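Local structure of nucleoprotein (Human coronavirus NL63, 5EPW) at residues H47-S52 with P110-Q115; A75-D80 with Y96-L101. The protein probably packages the positive-strand viral RNA genome into a helical ribonucleocapsid, with a C-terminal domain that forms dimers. One frame throughout, in Å; residues are numbered along the deposited sequence.

The two contacts occupy different parts of one C-terminal domain, with centres about 19 Å apart and nearest atoms about 6 Å apart, so they do not touch directly. Along the chain, contact 2 is nested within the loop closed by contact 1: strand 91-103 leads on to helix 109-115, which packs against the loop 47-52. Both meet the second subunit of the dimer, and there contact 1 of one copy meets contact 2 of the other. Met49 and Phe112 of contact 1 pack on Phe78 and Tyr96 of the second subunit, which are contact 2 residues in that copy, and His47 lies on its Asp80. What the contacts share is the dimer interface.

Contact 1 of 2, residues H47-S52 with P110-Q115; sequences HNMGDS and PKFIEQ
Gln115 and the loop residues Gly50 and Asp51 are joined by three hydrogen bonds, two of them made by the Gln115 side-chain amide. Gly50 N donates to the backbone carbonyl Gln115 O at 3.0 Å, nearly straight at the hydrogen (172°). Next to it, Asp51 N reaches Gln115 OE1 at 2.8 Å. The amide answers with its other end: Gln115 NE2 donates to Asp51 OD2 at 3.0 Å, the acceptor lying in the amide plane while the N-H comes down on the carboxylate from above, the two planes 81° apart. A bend of the Gln115 chain at chi2 (-70°) turns the amide back to the loop, and these two bonds fix its rotation. The other carboxylate oxygen, Asp51 OD1, accepts from Leu54 N, making Asp51 the N-cap of helix 52-57. Helix 109-115 is thereby tied to the start of helix 52-57 within the coronavirus nucleocapsid C-terminal domain. The backbone angles of Gly50, between the two bonded amides, are ones that glycine readily adopts.

Apolar contact comes from Met49, whose chain bends at both chi2 and chi3 and carries its methyl over the Phe112 ring. Met49 CE stands 4.0 Å from the ring centroid in a CH-pi contact, offset toward the rim and nearest Phe112 CZ, while SD approaches obliquely in a Met-aromatic contact. The same methyl also rests on the aliphatic part of Gln115, with Met49 CE 3.8 Å from Gln115 CB. Beyond this pair, Phe78 and Tyr96 of the second subunit pack on Met49 and Phe112 respectively.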
loop_
_atom_site.group_PDB
_atom_site.type_symbol
_atom_site.label_atom_id
_atom_site.label_comp_id
_atom_site.label_asym_id
_atom_site.label_seq_id
_atom_site.Cartn_x
_atom_site.Cartn_y
_atom_site.Cartn_z
ATOM N N HIS B 47 -3.172 -5.143 11.987
ATOM C CA HIS B 47 -2.800 -3.730 11.794
ATOM C C HIS B 47 -1.552 -3.455 12.619
ATOM O O HIS B 47 -1.643 -2.909 13.737
ATOM C CB HIS B 47 -3.974 -2.774 12.189
ATOM C CG HIS B 47 -5.297 -3.175 11.662
ATOM N ND1 HIS B 47 -6.087 -4.164 12.226
ATOM C CD2 HIS B 47 -5.986 -2.712 10.605
ATOM C CE1 HIS B 47 -7.202 -4.268 11.551
ATOM N NE2 HIS B 47 -7.177 -3.434 10.527
ATOM N N ASN B 48 -0.423 -4.022 12.191
ATOM C CA ASN B 48 0.670 -4.308 13.143
ATOM C C ASN B 48 1.880 -3.352 13.109
ATOM O O ASN B 48 2.838 -3.565 13.875
ATOM C CB ASN B 48 1.167 -5.764 13.021
ATOM C CG ASN B 48 1.670 -6.119 11.698
ATOM O OD1 ASN B 48 1.125 -5.757 10.623
ATOM N ND2 ASN B 48 2.771 -6.861 11.660
ATOM N N MET B 49 1.946 -2.397 12.168
ATOM C CA MET B 49 3.086 -1.554 12.064
ATOM C C MET B 49 3.005 -0.319 12.983
ATOM O O MET B 49 2.022 0.386 13.085
ATOM C CB MET B 49 3.177 -0.972 10.639
ATOM C CG MET B 49 3.449 -2.041 9.557
ATOM S SD MET B 49 4.856 -3.135 9.837
ATOM C CE MET B 49 6.148 -1.910 9.712
ATOM N N GLY B 50 4.142 -0.077 13.671
ATOM C CA GLY B 50 4.408 1.214 14.301
ATOM C C GLY B 50 4.483 1.101 15.854
ATOM O O GLY B 50 3.598 0.594 16.521
ATOM N N ASP B 51 5.575 1.709 16.310
ATOM C CA ASP B 51 5.714 1.891 17.729
ATOM C C ASP B 51 4.907 3.021 18.319
ATOM O O ASP B 51 4.130 3.687 17.616
ATOM C CB ASP B 51 7.249 2.008 18.040
ATOM C CG ASP B 51 7.903 3.293 17.584
ATOM O OD1 ASP B 51 7.193 4.284 17.327
ATOM O OD2 ASP B 51 9.149 3.362 17.385
ATOM N N SER B 52 5.039 3.304 19.614
ATOM C CA SER B 52 4.187 4.263 20.236
ATOM C C SER B 52 4.402 5.684 19.658
ATOM O O SER B 52 3.425 6.422 19.624
ATOM C CB SER B 52 4.505 4.337 21.739
ATOM O OG SER B 52 5.857 4.731 21.915
ATOM N N PRO B 110 16.540 -2.342 8.440
ATOM C CA PRO B 110 16.446 -2.599 9.847
ATOM C C PRO B 110 15.418 -1.731 10.619
ATOM O O PRO B 110 14.778 -2.231 11.526
ATOM C CB PRO B 110 17.869 -2.278 10.376
ATOM C CG PRO B 110 18.686 -2.471 9.177
ATOM C CD PRO B 110 17.932 -2.080 7.959
ATOM N N LYS B 111 15.299 -0.454 10.234
ATOM C CA LYS B 111 14.273 0.417 10.836
ATOM C C LYS B 111 12.847 -0.126 10.577
ATOM O O LYS B 111 12.021 -0.100 11.470
ATOM C CB LYS B 111 14.415 1.768 10.185
ATOM C CG LYS B 111 13.383 2.855 10.645
ATOM C CD LYS B 111 13.480 3.122 12.112
ATOM C CE LYS B 111 12.634 4.314 12.586
ATOM N NZ LYS B 111 12.862 4.509 14.055
ATOM N N PHE B 112 12.653 -0.566 9.329
ATOM C CA PHE B 112 11.283 -1.162 8.988
ATOM C C PHE B 112 10.984 -2.370 9.893
ATOM O O PHE B 112 9.952 -2.513 10.487
ATOM C CB PHE B 112 11.234 -1.423 7.551
ATOM C CG PHE B 112 9.856 -1.774 7.043
ATOM C CD1 PHE B 112 9.367 -3.054 7.176
ATOM C CD2 PHE B 112 9.117 -0.797 6.473
ATOM C CE1 PHE B 112 8.089 -3.349 6.685
ATOM C CE2 PHE B 112 7.845 -1.050 5.945
ATOM C CZ PHE B 112 7.329 -2.321 6.093
ATOM N N ILE B 113 11.977 -3.301 10.002
ATOM C CA ILE B 113 11.778 -4.455 10.782
ATOM C C ILE B 113 11.498 -4.193 12.245
ATOM O O ILE B 113 10.655 -4.832 12.882
ATOM C CB ILE B 113 13.003 -5.443 10.540
ATOM C CG1 ILE B 113 12.952 -6.026 9.148
ATOM C CG2 ILE B 113 12.865 -6.579 11.546
ATOM C CD1 ILE B 113 14.182 -6.801 8.684
ATOM N N GLU B 114 12.173 -3.180 12.843
ATOM C CA GLU B 114 11.883 -2.715 14.181
ATOM C C GLU B 114 10.455 -2.338 14.427
ATOM O O GLU B 114 9.891 -2.516 15.491
ATOM C CB GLU B 114 12.799 -1.485 14.532
ATOM C CG GLU B 114 14.111 -1.875 15.213
ATOM C CD GLU B 114 15.161 -0.749 15.176
ATOM O OE1 GLU B 114 14.790 0.447 15.079
ATOM O OE2 GLU B 114 16.392 -1.080 15.126
ATOM N N GLN B 115 9.802 -1.809 13.383
ATOM C CA GLN B 115 8.463 -1.351 13.499
ATOM C C GLN B 115 7.392 -2.508 13.346
ATOM O O GLN B 115 6.215 -2.220 13.649
ATOM C CB GLN B 115 8.122 -0.241 12.477
ATOM C CG GLN B 115 9.055 0.947 12.715
ATOM C CD GLN B 115 8.735 1.643 13.996
ATOM O OE1 GLN B 115 7.554 1.952 14.320
ATOM N NE2 GLN B 115 9.811 1.947 14.793
#

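Contact 2 of 2, residues A75-D80 with Y96-L101; sequences AALFFD and YTYKML
A chi1 of -168° places Leu77 CG opposite the backbone N and beside the carbonyl carbon, directing one methyl to each of Tyr96 and Tyr98, while the Tyr98 ring extends from the strand toward Asp80 at the end of the helix. Helix 74-79 packs on strand 91-103, half of a beta-hairpin with strand 82-88. In the dimer this strand pairs antiparallel with a strand of the second subunit, so the sheet runs on across the interface, as is characteristic of the coronavirus nucleocapsid C-terminal domain. The axes of 75-79 and 96-101 approach to 8.9 Å at 110°.

The apolar part is carried by Leu77. Its CD2 lies over one face of the Tyr96 ring, 4.1 Å from the centroid in a CH-pi contact, and the Leu77 side chain crosses the tyrosine at about a right angle. The other methyl, Leu77 CD1, turns to the strand and meets Tyr98 CB at 3.7 Å. At the edge of the Tyr96 ring lies the backbone of Phe78; the hydroxyl of Tyr96 bonds to Leu70 O of the second subunit.

No direct hydrogen bond joins helix and strand; water fills that role around Asp80, whose carbonyl oxygen sits against the Tyr98 ring, 3.4 Å from Tyr98 CD1. One water donates to Asp80 O and accepts from Lys99 N (2.9 Å), linking helix end to strand backbone. The Asp80 carboxylate and the Tyr98 ring are 74° apart. Asp80 OD1 makes a salt bridge to Arg25 of the second subunit. Asp80 OD2 and Tyr98 OH are spanned by a water at longer range, and more closely by another that donates to Asp80 OD2 at 2.6 Å and accepts from Tyr98 OH, also at 2.6 Å, at the edge of the ring.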
loop_
_atom_site.group_PDB
_atom_site.type_symbol
_atom_site.label_atom_id
_atom_site.label_comp_id
_atom_site.label_asym_id
_atom_site.label_seq_id
_atom_site.Cartn_x
_atom_site.Cartn_y
_atom_site.Cartn_z
ATOM N N ALA B 75 0.810 3.779 -7.720
ATOM C CA ALA B 75 0.806 3.175 -9.078
ATOM C C ALA B 75 1.477 1.781 -8.949
ATOM O O ALA B 75 0.913 0.789 -9.493
ATOM C CB ALA B 75 1.584 4.070 -10.034
ATOM N N ALA B 76 2.531 1.632 -8.185
ATOM C CA ALA B 76 3.172 0.307 -7.892
ATOM C C ALA B 76 2.161 -0.623 -7.219
ATOM O O ALA B 76 1.951 -1.777 -7.558
ATOM C CB ALA B 76 4.442 0.354 -7.072
ATOM N N LEU B 77 1.407 -0.106 -6.222
ATOM C CA LEU B 77 0.446 -0.954 -5.563
ATOM C C LEU B 77 -0.660 -1.374 -6.528
ATOM O O LEU B 77 -1.098 -2.536 -6.481
ATOM C CB LEU B 77 -0.217 -0.188 -4.350
ATOM C CG LEU B 77 -1.027 -1.039 -3.410
ATOM C CD1 LEU B 77 -0.089 -1.927 -2.583
ATOM C CD2 LEU B 77 -1.872 -0.164 -2.451
ATOM N N PHE B 78 -1.150 -0.472 -7.362
ATOM C CA PHE B 78 -2.199 -0.854 -8.321
ATOM C C PHE B 78 -1.731 -1.930 -9.304
ATOM O O PHE B 78 -2.423 -2.920 -9.522
ATOM C CB PHE B 78 -2.666 0.382 -9.085
ATOM C CG PHE B 78 -3.876 0.164 -9.971
ATOM C CD1 PHE B 78 -5.140 0.156 -9.473
ATOM C CD2 PHE B 78 -3.653 -0.055 -11.272
ATOM C CE1 PHE B 78 -6.239 -0.076 -10.321
ATOM C CE2 PHE B 78 -4.704 -0.243 -12.156
ATOM C CZ PHE B 78 -5.975 -0.248 -11.691
ATOM N N PHE B 79 -0.625 -1.678 -9.942
ATOM C CA PHE B 79 -0.155 -2.490 -11.067
ATOM C C PHE B 79 0.669 -3.665 -10.647
ATOM O O PHE B 79 0.983 -4.561 -11.495
ATOM C CB PHE B 79 0.647 -1.666 -12.071
ATOM C CG PHE B 79 -0.158 -0.701 -12.860
ATOM C CD1 PHE B 79 -1.154 -1.145 -13.736
ATOM C CD2 PHE B 79 -0.006 0.698 -12.672
ATOM C CE1 PHE B 79 -1.926 -0.273 -14.466
ATOM C CE2 PHE B 79 -0.743 1.591 -13.451
ATOM C CZ PHE B 79 -1.658 1.099 -14.361
ATOM N N ASP B 80 1.105 -3.780 -9.397
ATOM C CA ASP B 80 2.085 -4.787 -9.011
ATOM C C ASP B 80 1.648 -5.557 -7.759
ATOM O O ASP B 80 2.463 -6.199 -7.110
ATOM C CB ASP B 80 3.499 -4.198 -8.903
ATOM C CG ASP B 80 4.612 -5.235 -8.961
ATOM O OD1 ASP B 80 4.423 -6.173 -9.799
ATOM O OD2 ASP B 80 5.659 -4.983 -8.343
ATOM N N TYR B 96 -5.700 -5.814 -1.331
ATOM C CA TYR B 96 -4.427 -5.748 -2.030
ATOM C C TYR B 96 -3.437 -6.633 -1.284
ATOM O O TYR B 96 -3.225 -6.415 -0.081
ATOM C CB TYR B 96 -3.864 -4.333 -2.105
ATOM C CG TYR B 96 -4.636 -3.302 -2.891
ATOM C CD1 TYR B 96 -5.756 -2.663 -2.343
ATOM C CD2 TYR B 96 -4.114 -2.876 -4.142
ATOM C CE1 TYR B 96 -6.355 -1.626 -3.052
ATOM C CE2 TYR B 96 -4.712 -1.815 -4.848
ATOM C CZ TYR B 96 -5.834 -1.272 -4.301
ATOM O OH TYR B 96 -6.437 -0.204 -4.992
ATOM N N THR B 97 -2.819 -7.544 -2.016
ATOM C CA THR B 97 -1.683 -8.325 -1.402
ATOM C C THR B 97 -0.490 -7.946 -2.228
ATOM O O THR B 97 -0.427 -8.207 -3.485
ATOM C CB THR B 97 -1.957 -9.849 -1.494
ATOM O OG1 THR B 97 -3.159 -10.138 -0.787
ATOM C CG2 THR B 97 -0.775 -10.598 -0.804
ATOM N N TYR B 98 0.488 -7.282 -1.633
ATOM C CA TYR B 98 1.650 -6.695 -2.344
ATOM C C TYR B 98 2.928 -7.333 -1.736
ATOM O O TYR B 98 3.123 -7.216 -0.531
ATOM C CB TYR B 98 1.633 -5.156 -2.218
ATOM C CG TYR B 98 2.836 -4.541 -2.905
ATOM C CD1 TYR B 98 2.848 -4.398 -4.271
ATOM C CD2 TYR B 98 3.997 -4.272 -2.180
ATOM C CE1 TYR B 98 4.038 -3.921 -4.940
ATOM C CE2 TYR B 98 5.109 -3.774 -2.808
ATOM C CZ TYR B 98 5.124 -3.595 -4.155
ATOM O OH TYR B 98 6.282 -3.112 -4.741
ATOM N N LYS B 99 3.798 -7.851 -2.587
ATOM C CA LYS B 99 5.062 -8.465 -2.142
ATOM C C LYS B 99 6.223 -7.688 -2.765
ATOM O O LYS B 99 6.212 -7.407 -3.970
ATOM C CB LYS B 99 5.109 -9.885 -2.631
ATOM C CG LYS B 99 4.066 -10.720 -1.932
ATOM C CD LYS B 99 4.018 -12.158 -2.476
ATOM C CE LYS B 99 2.887 -12.939 -1.845
ATOM N NZ LYS B 99 3.008 -14.396 -2.309
ATOM N N MET B 100 7.221 -7.391 -1.957
ATOM C CA MET B 100 8.449 -6.702 -2.456
ATOM C C MET B 100 9.650 -7.352 -1.839
ATOM O O MET B 100 9.673 -7.776 -0.667
ATOM C CB MET B 100 8.425 -5.211 -2.156
ATOM C CG MET B 100 8.176 -4.862 -0.686
ATOM S SD MET B 100 7.918 -3.100 -0.339
ATOM C CE MET B 100 9.632 -2.559 -0.013
ATOM N N LEU B 101 10.658 -7.512 -2.730
ATOM C CA LEU B 101 11.991 -8.079 -2.294
ATOM C C LEU B 101 13.011 -6.938 -1.981
ATOM O O LEU B 101 13.314 -6.146 -2.886
ATOM C CB LEU B 101 12.559 -8.980 -3.447
ATOM C CG LEU B 101 11.741 -10.219 -3.689
ATOM C CD1 LEU B 101 12.238 -10.908 -4.981
ATOM C CD2 LEU B 101 11.726 -11.141 -2.522
HETATM O O HOH W 1 5.471 -6.981 -6.454
HETATM O O HOH W 2 3.134 -8.179 -5.390
HETATM O O HOH W 3 5.987 -2.602 -7.269
HETATM O O HOH W 4 7.808 -5.451 -6.021
#